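Local coordinates for protein carboxylesterase (Est-2) (PDB 5FRD) that probably hydrolyses carboxylic ester bonds as a thermophilic alpha/beta-hydrolase esterase, and binds a coenzyme A molecule close to its active site, at residues 90-98 with 109-118. Sequence-based numbering, arbitrary orientation.
Sequences LGGAVAQKL and LVLVGTGARL. With COA (coenzyme A), chain C.
Leu-109 reaches helix 90-98 with one methyl, its CD2 lying 4.2 Å from Ala-95 CB and about as close to the Ala-95 carbonyl. Two residues on, Leu-111 sends CD2 to the helix: CG lies beside the backbone N (chi1 -61°), and the methyl meets Gly-92 O and CG of Gln-96, the Leu-111 and Gln-96 side chains crossing at about a right angle. After the positive-phi turn at Gly-113, Thr-114 lies directly on the backbone of Gly-92, its OG1 3.4 Å from Gly-92 CA, a close approach across a residue with no side chain; the same hydroxyl is hydrogen-bonded to the carbonyl of Ser-89. Gly-115 supplies the only hydrogen bond between the segments. Gln-96 NE2 donates to Gly-115 O over 3.1 Å and nearly straight (171°), and also to Gly-92 O one turn back along the helix. Both acceptors lie in the amide plane, yet the donor stands above each carbonyl plane. Gly-92 O also takes the helical bond from Gln-96 N on its opposite face, while Gln-96 OE1 pairs with Tyr-181, so the buried amide is fixed at both ends. Arg-117 faces coenzyme A: Arg-117 O accepts a hydrogen bond from N6A of the adenine at 2.9 Å. Arg-117 NH1 meets phosphate O1A edge-on at 2.8 Å, and a salt bridge to Asp-176 holds NE. Leu-118 turns back to the helix, CD1 4.0 Å from Ala-93 CB, while its CB lies 4.0 Å from the coenzyme thiol S1P. The contact closes the beta-alpha-beta unit of an alpha/beta hydrolase, with the helix following the probable nucleophile elbow: the strand runs between 83-88 and 192-197, Phe-211 of helix 205-214 packs on Leu-111, Thr-114 and Gln-96, and helix 65-79 touches Ala-93.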
# COMPACT_ATOMS: atom_id res chain seq x y z
N LEU A 90 0.42 -4.57 3.01
CA LEU A 90 -0.16 -5.50 2.03
C LEU A 90 -0.11 -4.93 0.61
O LEU A 90 0.21 -5.64 -0.35
CB LEU A 90 -1.62 -5.82 2.36
CG LEU A 90 -2.47 -6.53 1.29
CD1 LEU A 90 -1.96 -7.93 1.07
CD2 LEU A 90 -3.94 -6.53 1.68
N GLY A 91 -0.48 -3.66 0.45
CA GLY A 91 -0.49 -3.04 -0.88
C GLY A 91 0.89 -2.97 -1.51
O GLY A 91 1.03 -2.93 -2.73
N GLY A 92 1.94 -2.89 -0.67
CA GLY A 92 3.31 -2.96 -1.15
C GLY A 92 3.69 -4.35 -1.62
O GLY A 92 4.49 -4.49 -2.54
N ALA A 93 3.14 -5.37 -0.99
CA ALA A 93 3.30 -6.77 -1.46
C ALA A 93 2.60 -6.93 -2.80
O ALA A 93 3.15 -7.51 -3.76
CB ALA A 93 2.79 -7.76 -0.45
N VAL A 94 1.39 -6.41 -2.90
CA VAL A 94 0.63 -6.41 -4.16
C VAL A 94 1.42 -5.66 -5.22
O VAL A 94 1.54 -6.16 -6.35
CB VAL A 94 -0.78 -5.81 -3.96
CG1 VAL A 94 -1.49 -5.64 -5.30
CG2 VAL A 94 -1.59 -6.68 -3.02
N ALA A 95 2.00 -4.50 -4.90
CA ALA A 95 2.81 -3.77 -5.85
C ALA A 95 4.01 -4.57 -6.36
O ALA A 95 4.31 -4.50 -7.55
CB ALA A 95 3.29 -2.45 -5.23
N GLN A 96 4.70 -5.27 -5.47
CA GLN A 96 5.84 -6.07 -5.88
C GLN A 96 5.39 -7.18 -6.84
O GLN A 96 6.03 -7.36 -7.89
CB GLN A 96 6.53 -6.68 -4.67
CG GLN A 96 7.25 -5.65 -3.82
CD GLN A 96 7.69 -6.24 -2.51
OE1 GLN A 96 8.68 -6.97 -2.46
NE2 GLN A 96 6.95 -5.98 -1.44
N LYS A 97 4.31 -7.89 -6.52
CA LYS A 97 3.80 -8.94 -7.40
C LYS A 97 3.30 -8.36 -8.72
O LYS A 97 3.48 -8.98 -9.79
CB LYS A 97 2.75 -9.80 -6.72
CG LYS A 97 3.28 -10.62 -5.56
CD LYS A 97 4.23 -11.74 -5.95
CE LYS A 97 4.18 -12.89 -4.96
NZ LYS A 97 4.66 -14.14 -5.59
N LEU A 98 2.69 -7.18 -8.69
CA LEU A 98 2.26 -6.50 -9.89
C LEU A 98 3.45 -6.21 -10.80
O LEU A 98 3.38 -6.44 -12.02
CB LEU A 98 1.49 -5.23 -9.52
CG LEU A 98 0.91 -4.37 -10.64
CD1 LEU A 98 -0.23 -3.50 -10.11
CD2 LEU A 98 1.96 -3.49 -11.29
N LEU A 109 8.19 2.41 -8.70
CA LEU A 109 7.58 1.79 -7.53
C LEU A 109 7.80 2.68 -6.32
O LEU A 109 8.89 3.21 -6.16
CB LEU A 109 8.19 0.44 -7.26
CG LEU A 109 7.76 -0.73 -8.12
CD1 LEU A 109 8.56 -1.98 -7.77
CD2 LEU A 109 6.29 -1.06 -7.88
N VAL A 110 6.79 2.82 -5.48
CA VAL A 110 6.91 3.52 -4.21
C VAL A 110 6.44 2.51 -3.18
O VAL A 110 5.28 2.13 -3.14
CB VAL A 110 6.14 4.81 -4.19
CG1 VAL A 110 6.31 5.48 -2.81
CG2 VAL A 110 6.55 5.73 -5.31
N LEU A 111 7.36 2.03 -2.36
CA LEU A 111 7.13 1.00 -1.37
C LEU A 111 7.08 1.69 -0.02
O LEU A 111 8.08 2.23 0.45
CB LEU A 111 8.25 -0.03 -1.41
CG LEU A 111 8.39 -0.74 -2.75
CD1 LEU A 111 9.64 -1.62 -2.71
CD2 LEU A 111 7.14 -1.56 -3.09
N VAL A 112 5.91 1.68 0.59
CA VAL A 112 5.63 2.43 1.80
C VAL A 112 5.27 1.45 2.91
O VAL A 112 4.31 0.69 2.79
CB VAL A 112 4.44 3.40 1.61
CG1 VAL A 112 4.31 4.27 2.85
CG2 VAL A 112 4.61 4.27 0.35
N GLY A 113 6.01 1.47 4.03
CA GLY A 113 5.64 0.63 5.16
C GLY A 113 5.35 -0.81 4.74
O GLY A 113 4.25 -1.35 4.98
N THR A 114 6.31 -1.44 4.08
CA THR A 114 6.11 -2.76 3.54
C THR A 114 7.37 -3.58 3.67
O THR A 114 8.23 -3.25 4.47
CB THR A 114 5.52 -2.64 2.11
OG1 THR A 114 5.10 -3.93 1.63
CG2 THR A 114 6.49 -2.04 1.14
N GLY A 115 7.45 -4.70 2.97
CA GLY A 115 8.58 -5.61 3.14
C GLY A 115 8.57 -6.68 2.08
O GLY A 115 7.55 -6.93 1.40
N ALA A 116 9.70 -7.34 1.95
CA ALA A 116 9.84 -8.52 1.08
C ALA A 116 9.25 -9.78 1.67
O ALA A 116 9.04 -10.76 0.98
CB ALA A 116 11.30 -8.73 0.74
N ARG A 117 8.94 -9.75 2.96
CA ARG A 117 8.31 -10.81 3.71
C ARG A 117 7.51 -10.13 4.81
O ARG A 117 8.03 -9.18 5.45
CB ARG A 117 9.36 -11.74 4.32
CG ARG A 117 8.77 -12.95 5.03
CD ARG A 117 9.84 -13.72 5.79
NE ARG A 117 10.68 -14.49 4.88
CZ ARG A 117 11.71 -15.25 5.26
NH1 ARG A 117 12.07 -15.32 6.54
NH2 ARG A 117 12.39 -15.91 4.33
N LEU A 118 6.27 -10.58 5.02
CA LEU A 118 5.35 -9.87 5.92
C LEU A 118 4.70 -10.79 6.93
O LEU A 118 3.48 -10.77 7.16
CB LEU A 118 4.31 -9.10 5.09
CG LEU A 118 4.85 -7.93 4.26
CD1 LEU A 118 3.74 -7.37 3.38
CD2 LEU A 118 5.41 -6.82 5.15
N1A COA C . 13.03 -7.61 5.35
C2A COA C . 14.24 -7.93 5.81
N3A COA C . 14.43 -8.94 6.66
C4A COA C . 13.38 -9.70 7.08
C5A COA C . 12.04 -9.42 6.62
C6A COA C . 11.90 -8.31 5.69
N6A COA C . 10.68 -7.98 5.23
N7A COA C . 11.19 -10.28 7.20
C8A COA C . 11.96 -11.09 7.95
N9A COA C . 13.26 -10.73 7.87
C1B COA C . 14.36 -11.37 8.61
C2B COA C . 14.22 -11.02 10.06
O2B COA C . 14.84 -9.76 10.31
C3B COA C . 14.86 -12.22 10.73
O3B COA C . 16.28 -12.04 10.74
P3B COA C . 17.18 -12.38 12.04
O7A COA C . 16.98 -13.88 12.17
O8A COA C . 16.58 -11.53 13.14
O9A COA C . 18.57 -11.95 11.62
C4B COA C . 14.51 -13.38 9.81
O4B COA C . 14.24 -12.78 8.53
C5B COA C . 13.30 -14.19 10.26
O5B COA C . 12.17 -13.32 10.40
P1A COA C . 10.68 -13.84 10.09
O1A COA C . 10.63 -14.60 8.83
O2A COA C . 9.81 -12.58 10.18
O3A COA C . 10.26 -14.88 11.24
P2A COA C . 10.35 -14.76 12.84
O4A COA C . 9.67 -16.02 13.28
O5A COA C . 11.75 -14.38 13.25
O6A COA C . 9.47 -13.47 13.28
CBP COA C . 7.57 -12.11 13.65
CCP COA C . 8.06 -13.44 13.10
CDP COA C . 6.07 -12.02 13.41
CEP COA C . 7.86 -12.08 15.17
CAP COA C . 8.31 -10.96 12.92
OAP COA C . 8.15 -11.10 11.49
C9P COA C . 7.82 -9.59 13.36
O9P COA C . 8.06 -9.19 14.48
N8P COA C . 7.16 -8.86 12.44
C7P COA C . 6.77 -7.47 12.64
C6P COA C . 5.37 -7.29 13.23
C5P COA C . 4.18 -7.61 12.35
O5P COA C . 3.27 -8.33 12.77
N4P COA C . 4.14 -7.02 11.15
C3P COA C . 3.00 -7.15 10.26
C2P COA C . 3.48 -7.14 8.83
S1P COA C . 2.04 -7.14 7.74